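Local coordinates for protein abietadiene synthase, chloroplastic (Abies grandis, PDB 3S9V) that belongs to the terpene synthase family and serves in the chloroplast as a largely helical enzyme with a metal-binding domain, at residues A[342-347]-A[354-359]; A[486-491]-A[527-532]. All blocks are in the same frame, centred on the assembly; numbering follows the deposited sequence.

Contact 1: residues A[342-347]-A[354-359]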
ATOM      1  N   LEU A 342      16.472  -2.744   4.391  1.00 17.88           N
ATOM      2  CA  LEU A 342      16.537  -2.927   2.945  1.00 20.35           C
ATOM      3  C   LEU A 342      17.950  -3.150   2.402  1.00 22.99           C
ATOM      4  O   LEU A 342      18.117  -3.686   1.308  1.00 21.88           O
ATOM      5  CB  LEU A 342      15.912  -1.728   2.228  1.00 19.67           C
ATOM      6  CG  LEU A 342      14.421  -1.464   2.435  1.00 25.59           C
ATOM      7  CD1 LEU A 342      14.020  -0.273   1.590  1.00 18.17           C
ATOM      8  CD2 LEU A 342      13.596  -2.694   2.042  1.00 21.60           C
ATOM      9  N   LYS A 343      18.965  -2.737   3.155  1.00 25.90           N
ATOM     10  CA  LYS A 343      20.347  -2.909   2.712  1.00 26.49           C
ATOM     11  C   LYS A 343      20.664  -4.372   2.413  1.00 27.24           C
ATOM     12  O   LYS A 343      21.485  -4.685   1.554  1.00 27.52           O
ATOM     13  CB  LYS A 343      21.311  -2.359   3.768  1.00 33.58           C
ATOM     14  CG  LYS A 343      21.466  -0.831   3.741  1.00 36.68           C
ATOM     15  CD  LYS A 343      22.328  -0.339   4.905  1.00 45.85           C
ATOM     16  CE  LYS A 343      22.795   1.103   4.712  1.00 43.77           C
ATOM     17  NZ  LYS A 343      21.689   2.082   4.520  1.00 46.95           N
ATOM     18  N   THR A 344      19.991  -5.270   3.117  1.00 29.22           N
ATOM     19  CA  THR A 344      20.181  -6.703   2.933  1.00 30.04           C
ATOM     20  C   THR A 344      19.864  -7.170   1.506  1.00 31.31           C
ATOM     21  O   THR A 344      20.383  -8.193   1.051  1.00 28.34           O
ATOM     22  CB  THR A 344      19.271  -7.495   3.907  1.00 30.93           C
ATOM     23  OG1 THR A 344      19.678  -7.243   5.255  1.00 40.09           O
ATOM     24  CG2 THR A 344      19.337  -8.986   3.627  1.00 31.62           C
ATOM     25  N   PHE A 345      19.018  -6.418   0.802  1.00 28.95           N
ATOM     26  CA  PHE A 345      18.604  -6.802  -0.543  1.00 25.90           C
ATOM     27  C   PHE A 345      19.212  -6.011  -1.704  1.00 27.12           C
ATOM     28  O   PHE A 345      18.890  -6.251  -2.872  1.00 26.13           O
ATOM     29  CB  PHE A 345      17.080  -6.757  -0.610  1.00 18.67           C
ATOM     30  CG  PHE A 345      16.413  -7.531   0.497  1.00 23.98           C
ATOM     31  CD1 PHE A 345      16.062  -6.904   1.690  1.00 22.83           C
ATOM     32  CD2 PHE A 345      16.194  -8.903   0.375  1.00 10.92           C
ATOM     33  CE1 PHE A 345      15.510  -7.632   2.741  1.00 15.79           C
ATOM     34  CE2 PHE A 345      15.643  -9.635   1.421  1.00 13.80           C
ATOM     35  CZ  PHE A 345      15.301  -8.997   2.604  1.00 10.27           C
ATOM     36  N   ARG A 346      20.102  -5.085  -1.375  1.00 24.52           N
ATOM     37  CA  ARG A 346      20.756  -4.247  -2.366  1.00 27.90           C
ATOM     38  C   ARG A 346      22.078  -4.857  -2.840  1.00 30.66           C
ATOM     39  O   ARG A 346      22.877  -5.313  -2.022  1.00 32.35           O
ATOM     40  CB  ARG A 346      21.012  -2.871  -1.750  1.00 25.33           C
ATOM     41  CG  ARG A 346      21.728  -1.892  -2.644  1.00 22.24           C
ATOM     42  CD  ARG A 346      22.105  -0.650  -1.859  1.00 30.92           C
ATOM     43  NE  ARG A 346      22.632   0.403  -2.719  1.00 42.30           N
ATOM     44  CZ  ARG A 346      23.890   0.477  -3.137  1.00 45.64           C
ATOM     45  NH1 ARG A 346      24.774  -0.443  -2.770  1.00 45.69           N
ATOM     46  NH2 ARG A 346      24.261   1.474  -3.930  1.00 42.34           N
ATOM     47  N   ASP A 347      22.301  -4.877  -4.154  1.00 31.43           N
ATOM     48  CA  ASP A 347      23.550  -5.410  -4.701  1.00 35.40           C
ATOM     49  C   ASP A 347      24.540  -4.258  -4.857  1.00 37.82           C
ATOM     50  O   ASP A 347      24.173  -3.092  -4.698  1.00 38.98           O
ATOM     51  CB  ASP A 347      23.328  -6.106  -6.060  1.00 32.12           C
ATOM     52  CG  ASP A 347      23.045  -5.126  -7.210  1.00 38.38           C
ATOM     53  OD1 ASP A 347      23.124  -3.892  -7.024  1.00 34.42           O
ATOM     54  OD2 ASP A 347      22.746  -5.603  -8.328  1.00 41.72           O
ATOM     55  N   CYS A 354      14.644  -9.930  -4.346  1.00 15.80           N
ATOM     56  CA  CYS A 354      13.852 -10.502  -3.267  1.00 20.00           C
ATOM     57  C   CYS A 354      14.667 -11.233  -2.194  1.00 23.10           C
ATOM     58  O   CYS A 354      14.256 -11.304  -1.031  1.00 25.46           O
ATOM     59  CB  CYS A 354      12.778 -11.430  -3.852  1.00 22.96           C
ATOM     60  SG  CYS A 354      11.356 -11.732  -2.760  0.50 27.58           S
ATOM     61  N   PHE A 355      15.823 -11.768  -2.573  1.00 25.64           N
ATOM     62  CA  PHE A 355      16.672 -12.474  -1.619  1.00 26.21           C
ATOM     63  C   PHE A 355      18.133 -12.060  -1.720  1.00 27.00           C
ATOM     64  O   PHE A 355      18.613 -11.711  -2.794  1.00 28.20           O
ATOM     65  CB  PHE A 355      16.564 -13.988  -1.817  1.00 21.48           C
ATOM     66  CG  PHE A 355      15.197 -14.539  -1.533  1.00 23.49           C
ATOM     67  CD1 PHE A 355      14.287 -14.748  -2.565  1.00 19.00           C
ATOM     68  CD2 PHE A 355      14.812 -14.832  -0.230  1.00 17.02           C
ATOM     69  CE1 PHE A 355      13.008 -15.246  -2.304  1.00 19.73           C
ATOM     70  CE2 PHE A 355      13.535 -15.330   0.043  1.00 20.89           C
ATOM     71  CZ  PHE A 355      12.633 -15.536  -0.997  1.00 23.42           C
ATOM     72  N   LEU A 356      18.837 -12.090  -0.594  1.00 25.89           N
ATOM     73  CA  LEU A 356      20.248 -11.734  -0.587  1.00 26.83           C
ATOM     74  C   LEU A 356      20.990 -12.761  -1.443  1.00 25.54           C
ATOM     75  O   LEU A 356      20.715 -13.960  -1.366  1.00 23.86           O
ATOM     76  CB  LEU A 356      20.790 -11.736   0.854  1.00 22.67           C
ATOM     77  CG  LEU A 356      22.283 -11.446   1.083  1.00 30.29           C
ATOM     78  CD1 LEU A 356      22.504 -10.974   2.509  1.00 24.02           C
ATOM     79  CD2 LEU A 356      23.117 -12.692   0.818  1.00 21.71           C
ATOM     80  N   GLY A 357      21.903 -12.284  -2.280  1.00 27.32           N
ATOM     81  CA  GLY A 357      22.680 -13.179  -3.119  1.00 29.47           C
ATOM     82  C   GLY A 357      21.981 -13.855  -4.285  1.00 30.75           C
ATOM     83  O   GLY A 357      22.481 -14.854  -4.802  1.00 32.65           O
ATOM     84  N   GLN A 358      20.834 -13.331  -4.705  1.00 32.40           N
ATOM     85  CA  GLN A 358      20.103 -13.903  -5.834  1.00 31.94           C
ATOM     86  C   GLN A 358      19.649 -12.798  -6.770  1.00 33.95           C
ATOM     87  O   GLN A 358      19.644 -11.630  -6.394  1.00 39.34           O
ATOM     88  CB  GLN A 358      18.893 -14.690  -5.341  1.00 36.29           C
ATOM     89  CG  GLN A 358      19.241 -15.997  -4.661  1.00 46.37           C
ATOM     90  CD  GLN A 358      18.007 -16.772  -4.250  1.00 51.49           C
ATOM     91  OE1 GLN A 358      17.049 -16.885  -5.021  1.00 51.68           O
ATOM     92  NE2 GLN A 358      18.024 -17.318  -3.035  1.00 53.76           N
ATOM     93  N   THR A 359      19.266 -13.172  -7.988  1.00 34.90           N
ATOM     94  CA  THR A 359      18.814 -12.213  -8.999  1.00 33.93           C
ATOM     95  C   THR A 359      17.298 -12.262  -9.161  1.00 32.13           C
ATOM     96  O   THR A 359      16.730 -11.574 -10.010  1.00 32.38           O
ATOM     97  CB  THR A 359      19.461 -12.516 -10.377  1.00 39.99           C
ATOM     98  OG1 THR A 359      20.886 -12.443 -10.258  1.00 47.36           O
ATOM     99  CG2 THR A 359      19.005 -11.511 -11.431  1.00 47.50           C
TER

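Contact 2: residues A[486-491]-A[527-532]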
ATOM      1  N   ARG A 486     -23.908  23.522  -1.505  1.00 34.36           N
ATOM      2  CA  ARG A 486     -24.303  24.215  -2.716  1.00 38.68           C
ATOM      3  C   ARG A 486     -25.448  25.175  -2.421  1.00 40.53           C
ATOM      4  O   ARG A 486     -25.610  26.179  -3.108  1.00 40.53           O
ATOM      5  CB  ARG A 486     -24.725  23.212  -3.784  1.00 42.88           C
ATOM      6  CG  ARG A 486     -23.572  22.535  -4.491  1.00 49.85           C
ATOM      7  CD  ARG A 486     -24.089  21.419  -5.377  1.00 61.80           C
ATOM      8  NE  ARG A 486     -23.032  20.809  -6.175  1.00 67.48           N
ATOM      9  CZ  ARG A 486     -23.175  19.682  -6.865  1.00 72.39           C
ATOM     10  NH1 ARG A 486     -24.335  19.036  -6.853  1.00 72.31           N
ATOM     11  NH2 ARG A 486     -22.161  19.199  -7.570  1.00 74.39           N
ATOM     12  N   ARG A 487     -26.243  24.865  -1.399  1.00 43.68           N
ATOM     13  CA  ARG A 487     -27.354  25.738  -1.027  1.00 44.30           C
ATOM     14  C   ARG A 487     -26.822  26.908  -0.211  1.00 43.89           C
ATOM     15  O   ARG A 487     -27.395  27.995  -0.227  1.00 47.20           O
ATOM     16  CB  ARG A 487     -28.406  24.976  -0.221  1.00 46.63           C
ATOM     17  CG  ARG A 487     -29.097  23.890  -1.013  1.00 57.50           C
ATOM     18  CD  ARG A 487     -30.275  23.294  -0.260  1.00 69.01           C
ATOM     19  NE  ARG A 487     -30.834  22.160  -0.990  1.00 74.25           N
ATOM     20  CZ  ARG A 487     -30.240  20.976  -1.090  1.00 79.06           C
ATOM     21  NH1 ARG A 487     -29.073  20.770  -0.497  1.00 82.23           N
ATOM     22  NH2 ARG A 487     -30.800  20.004  -1.799  1.00 81.82           N
ATOM     23  N   TRP A 488     -25.724  26.675   0.502  1.00 40.51           N
ATOM     24  CA  TRP A 488     -25.092  27.711   1.306  1.00 35.09           C
ATOM     25  C   TRP A 488     -24.518  28.743   0.346  1.00 37.79           C
ATOM     26  O   TRP A 488     -24.620  29.945   0.572  1.00 38.52           O
ATOM     27  CB  TRP A 488     -23.971  27.113   2.162  1.00 29.45           C
ATOM     28  CG  TRP A 488     -22.928  28.114   2.594  1.00 33.47           C
ATOM     29  CD1 TRP A 488     -23.051  29.065   3.571  1.00 31.36           C
ATOM     30  CD2 TRP A 488     -21.635  28.313   2.002  1.00 33.89           C
ATOM     31  NE1 TRP A 488     -21.918  29.846   3.619  1.00 36.33           N
ATOM     32  CE2 TRP A 488     -21.034  29.408   2.665  1.00 35.42           C
ATOM     33  CE3 TRP A 488     -20.927  27.674   0.973  1.00 33.46           C
ATOM     34  CZ2 TRP A 488     -19.758  29.879   2.330  1.00 36.94           C
ATOM     35  CZ3 TRP A 488     -19.653  28.142   0.639  1.00 27.39           C
ATOM     36  CH2 TRP A 488     -19.086  29.235   1.317  1.00 35.66           C
ATOM     37  N   TRP A 489     -23.922  28.266  -0.739  1.00 39.47           N
ATOM     38  CA  TRP A 489     -23.337  29.161  -1.723  1.00 40.77           C
ATOM     39  C   TRP A 489     -24.378  30.060  -2.384  1.00 46.99           C
ATOM     40  O   TRP A 489     -24.123  31.240  -2.619  1.00 47.72           O
ATOM     41  CB  TRP A 489     -22.593  28.353  -2.781  1.00 30.36           C
ATOM     42  CG  TRP A 489     -22.088  29.168  -3.925  1.00 30.62           C
ATOM     43  CD1 TRP A 489     -22.780  29.516  -5.045  1.00 38.72           C
ATOM     44  CD2 TRP A 489     -20.778  29.732  -4.069  1.00 35.94           C
ATOM     45  NE1 TRP A 489     -21.982  30.260  -5.884  1.00 43.89           N
ATOM     46  CE2 TRP A 489     -20.749  30.408  -5.309  1.00 41.80           C
ATOM     47  CE3 TRP A 489     -19.626  29.731  -3.272  1.00 40.15           C
ATOM     48  CZ2 TRP A 489     -19.610  31.077  -5.772  1.00 44.73           C
ATOM     49  CZ3 TRP A 489     -18.494  30.395  -3.733  1.00 41.75           C
ATOM     50  CH2 TRP A 489     -18.496  31.058  -4.973  1.00 45.04           C
ATOM     51  N   LYS A 490     -25.547  29.501  -2.689  1.00 51.02           N
ATOM     52  CA  LYS A 490     -26.612  30.271  -3.325  1.00 53.88           C
ATOM     53  C   LYS A 490     -27.280  31.226  -2.340  1.00 54.00           C
ATOM     54  O   LYS A 490     -27.628  32.346  -2.700  1.00 55.71           O
ATOM     55  CB  LYS A 490     -27.654  29.329  -3.932  1.00 56.99           C
ATOM     56  CG  LYS A 490     -27.115  28.509  -5.093  1.00 63.71           C
ATOM     57  CD  LYS A 490     -28.134  27.506  -5.613  1.00 69.72           C
ATOM     58  CE  LYS A 490     -27.542  26.680  -6.747  1.00 72.90           C
ATOM     59  NZ  LYS A 490     -28.449  25.592  -7.201  1.00 74.83           N
ATOM     60  N   SER A 491     -27.437  30.782  -1.099  1.00 52.52           N
ATOM     61  CA  SER A 491     -28.062  31.594  -0.059  1.00 54.14           C
ATOM     62  C   SER A 491     -27.194  32.776   0.363  1.00 54.87           C
ATOM     63  O   SER A 491     -27.698  33.755   0.915  1.00 53.49           O
ATOM     64  CB  SER A 491     -28.367  30.731   1.171  1.00 57.28           C
ATOM     65  OG  SER A 491     -29.241  29.662   0.851  1.00 65.30           O
ATOM     66  N   TYR A 527     -14.218  23.152   6.463  1.00 20.02           N
ATOM     67  CA  TYR A 527     -13.011  23.079   5.647  1.00 22.92           C
ATOM     68  C   TYR A 527     -13.357  23.645   4.270  1.00 21.78           C
ATOM     69  O   TYR A 527     -12.626  24.462   3.707  1.00 21.48           O
ATOM     70  CB  TYR A 527     -12.565  21.613   5.525  1.00 24.34           C
ATOM     71  CG  TYR A 527     -11.228  21.396   4.862  1.00 18.84           C
ATOM     72  CD1 TYR A 527     -11.029  21.712   3.524  1.00 20.30           C
ATOM     73  CD2 TYR A 527     -10.159  20.862   5.581  1.00 21.66           C
ATOM     74  CE1 TYR A 527      -9.796  21.502   2.912  1.00 12.63           C
ATOM     75  CE2 TYR A 527      -8.929  20.648   4.984  1.00 19.67           C
ATOM     76  CZ  TYR A 527      -8.751  20.969   3.647  1.00 21.40           C
ATOM     77  OH  TYR A 527      -7.527  20.751   3.051  1.00 17.37           O
ATOM     78  N   THR A 528     -14.493  23.206   3.746  1.00 20.28           N
ATOM     79  CA  THR A 528     -14.962  23.640   2.444  1.00 18.61           C
ATOM     80  C   THR A 528     -15.261  25.138   2.376  1.00 20.00           C
ATOM     81  O   THR A 528     -14.848  25.816   1.431  1.00 19.74           O
ATOM     82  CB  THR A 528     -16.219  22.859   2.052  1.00 21.35           C
ATOM     83  OG1 THR A 528     -15.905  21.459   2.010  1.00 15.79           O
ATOM     84  CG2 THR A 528     -16.738  23.324   0.693  1.00 13.45           C
ATOM     85  N   LYS A 529     -15.984  25.652   3.366  1.00 20.00           N
ATOM     86  CA  LYS A 529     -16.315  27.071   3.387  1.00 20.47           C
ATOM     87  C   LYS A 529     -15.064  27.921   3.535  1.00 22.58           C
ATOM     88  O   LYS A 529     -14.891  28.916   2.831  1.00 21.87           O
ATOM     89  CB  LYS A 529     -17.300  27.374   4.515  1.00 18.16           C
ATOM     90  CG  LYS A 529     -18.722  26.925   4.186  1.00 23.63           C
ATOM     91  CD  LYS A 529     -19.644  27.009   5.389  1.00 27.95           C
ATOM     92  CE  LYS A 529     -21.034  26.491   5.032  1.00 27.23           C
ATOM     93  NZ  LYS A 529     -21.932  26.418   6.221  1.00 32.54           N
ATOM     94  N   THR A 530     -14.185  27.517   4.443  1.00 21.45           N
ATOM     95  CA  THR A 530     -12.951  28.251   4.668  1.00 20.80           C
ATOM     96  C   THR A 530     -12.055  28.242   3.430  1.00 18.59           C
ATOM     97  O   THR A 530     -11.474  29.264   3.083  1.00 17.10           O
ATOM     98  CB  THR A 530     -12.184  27.677   5.863  1.00 21.45           C
ATOM     99  OG1 THR A 530     -13.085  27.533   6.972  1.00 19.61           O
ATOM    100  CG2 THR A 530     -11.063  28.612   6.262  1.00 12.78           C
ATOM    101  N   SER A 531     -11.950  27.095   2.760  1.00 19.32           N
ATOM    102  CA  SER A 531     -11.134  27.001   1.550  1.00 22.04           C
ATOM    103  C   SER A 531     -11.715  27.893   0.461  1.00 25.93           C
ATOM    104  O   SER A 531     -10.986  28.615  -0.219  1.00 28.54           O
ATOM    105  CB  SER A 531     -11.083  25.562   1.033  1.00 23.02           C
ATOM    106  OG  SER A 531     -10.473  24.701   1.971  1.00 42.43           O
ATOM    107  N   ASN A 532     -13.033  27.839   0.291  1.00 29.65           N
ATOM    108  CA  ASN A 532     -13.691  28.655  -0.723  1.00 30.34           C
ATOM    109  C   ASN A 532     -13.412  30.129  -0.444  1.00 28.71           C
ATOM    110  O   ASN A 532     -13.186  30.914  -1.368  1.00 29.36           O
ATOM    111  CB  ASN A 532     -15.199  28.399  -0.732  1.00 30.65           C
ATOM    112  CG  ASN A 532     -15.778  28.432  -2.132  1.00 39.96           C
ATOM    113  OD1 ASN A 532     -15.578  29.394  -2.873  1.00 46.37           O
ATOM    114  ND2 ASN A 532     -16.491  27.377  -2.506  1.00 37.08           N
TER

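Contact 1: residues A[342-347]-A[354-359]
Phe345 and Cys354 meet where a phenyl ring comes up against a peptide carbonyl. The ring presents its CD2–CE2 side, and CE2 lies 3.3 Å from Cys354 O, which approaches obliquely to the ring plane. A little further along the chain, Phe355 CA sits at the ring edge, close to its plane, 4.1 Å from Phe345 CD2. With CG anti to its own carbonyl carbon (chi1 -52°), Phe345 swings its ring across to the backbone of 354-359 while also packing on Ile320 and Thr323 of helix 320-332. A large, flat, nonpolar residue suits this buried place because it can pack on the helix and on the loop backbone at once.

Thr344 forms a second layer. Its CG2 rests over the centre of the Phe345 ring, 4.1 Å above the plane, and the same methyl also meets Leu356. The two side chains cross at about a right angle, with Thr344 CG2 3.9 Å from Leu356 CD1, while Leu356 CB lies 3.6 Å from Thr344 O. The branched threonine thus turns its methyl to ring and leucine and gives its hydroxyl to the carbonyl of Arg307. Leu356, exposed in the assembly, packs its CB and CD1 against Thr344, a branched aliphatic chain suited to meeting a methyl.

The second segment is shaped by a type II turn from Phe355 to Gln358, in which Gly357 takes the positive phi (72°) that a residue without a side chain adopts easily. Between the two segments the contact is essentially van der Waals, with perhaps a weak electrostatic attraction between a ring hydrogen and Cys354 O. Such contacts depend on shape rather than bond direction, so the directional hold probably comes from backbone bonds to residues outside the two segments, of Phe345 with Phe353 and of Cys354 with Ile320 and Gln360.

Contact 2: residues A[486-491]-A[527-532]
The helical turns that bring Trp488 and Trp489 to Lys529 and Asn532 have axes 11.8 Å apart at their closest and cross at -43°. The nearest alpha carbons, Trp489 CA and Lys529 CA, are 8.9 Å apart, a spacing bridged by long side chains. Trp488 holds CG anti to its backbone N (chi1 157°), which helps carry the indole to the other helix, and Lys529, extended beyond CG, lies over one face of it. Its CE stands 3.4 Å from the centroid of the Trp488 five-membered ring, only 8° off the normal, a CH-pi contact, while CG lies over the six-membered side, 3.6 Å from Trp488 CZ2; tryptophan suits the place because its broad face accepts this whole chain. NZ follows in a cation-pi interaction, 4.2 Å from the same centroid, and forms a salt bridge with Glu525 one turn back. Lysine suits this buried site because its methylenes pack as a hydrocarbon while its charge has both an acidic and an aromatic partner.

On the next turn, the Asn532 and Trp489 side chains cross at about a right angle, the amide plane turned 39° from the ring. OD1 lies near the ring plane at its edge, 3.2 Å from Trp489 CZ3, whose hydrogen probably offers a weak electrostatic match; buried ND2 finds no partner in the model. Such packing between crossed helices belongs here to the helical bundle of the class I terpene synthase fold, whose aspartate-rich DDXXD motif begins near the end of helix 521-541.

Both contacts are built round aromatic side chains, but they share no secondary-structure element: their centres are 53 Å apart, on opposite sides of the chain's centre. Contact 1 is local, joining two parts of one loop between helices 320-332 and 363-373 in the N-terminal terpene synthase domain, and it is partly buried with an exposed leucine at its margin. Contact 2 joins helices 461-491 and 521-541, its segments separated by 35 residues, and is more deeply buried. The chemistry follows the setting: ring against backbone and aliphatic groups where a loop folds onto itself, but a charged lysine over an indole, balanced by an acid, where helices cross in the bundle.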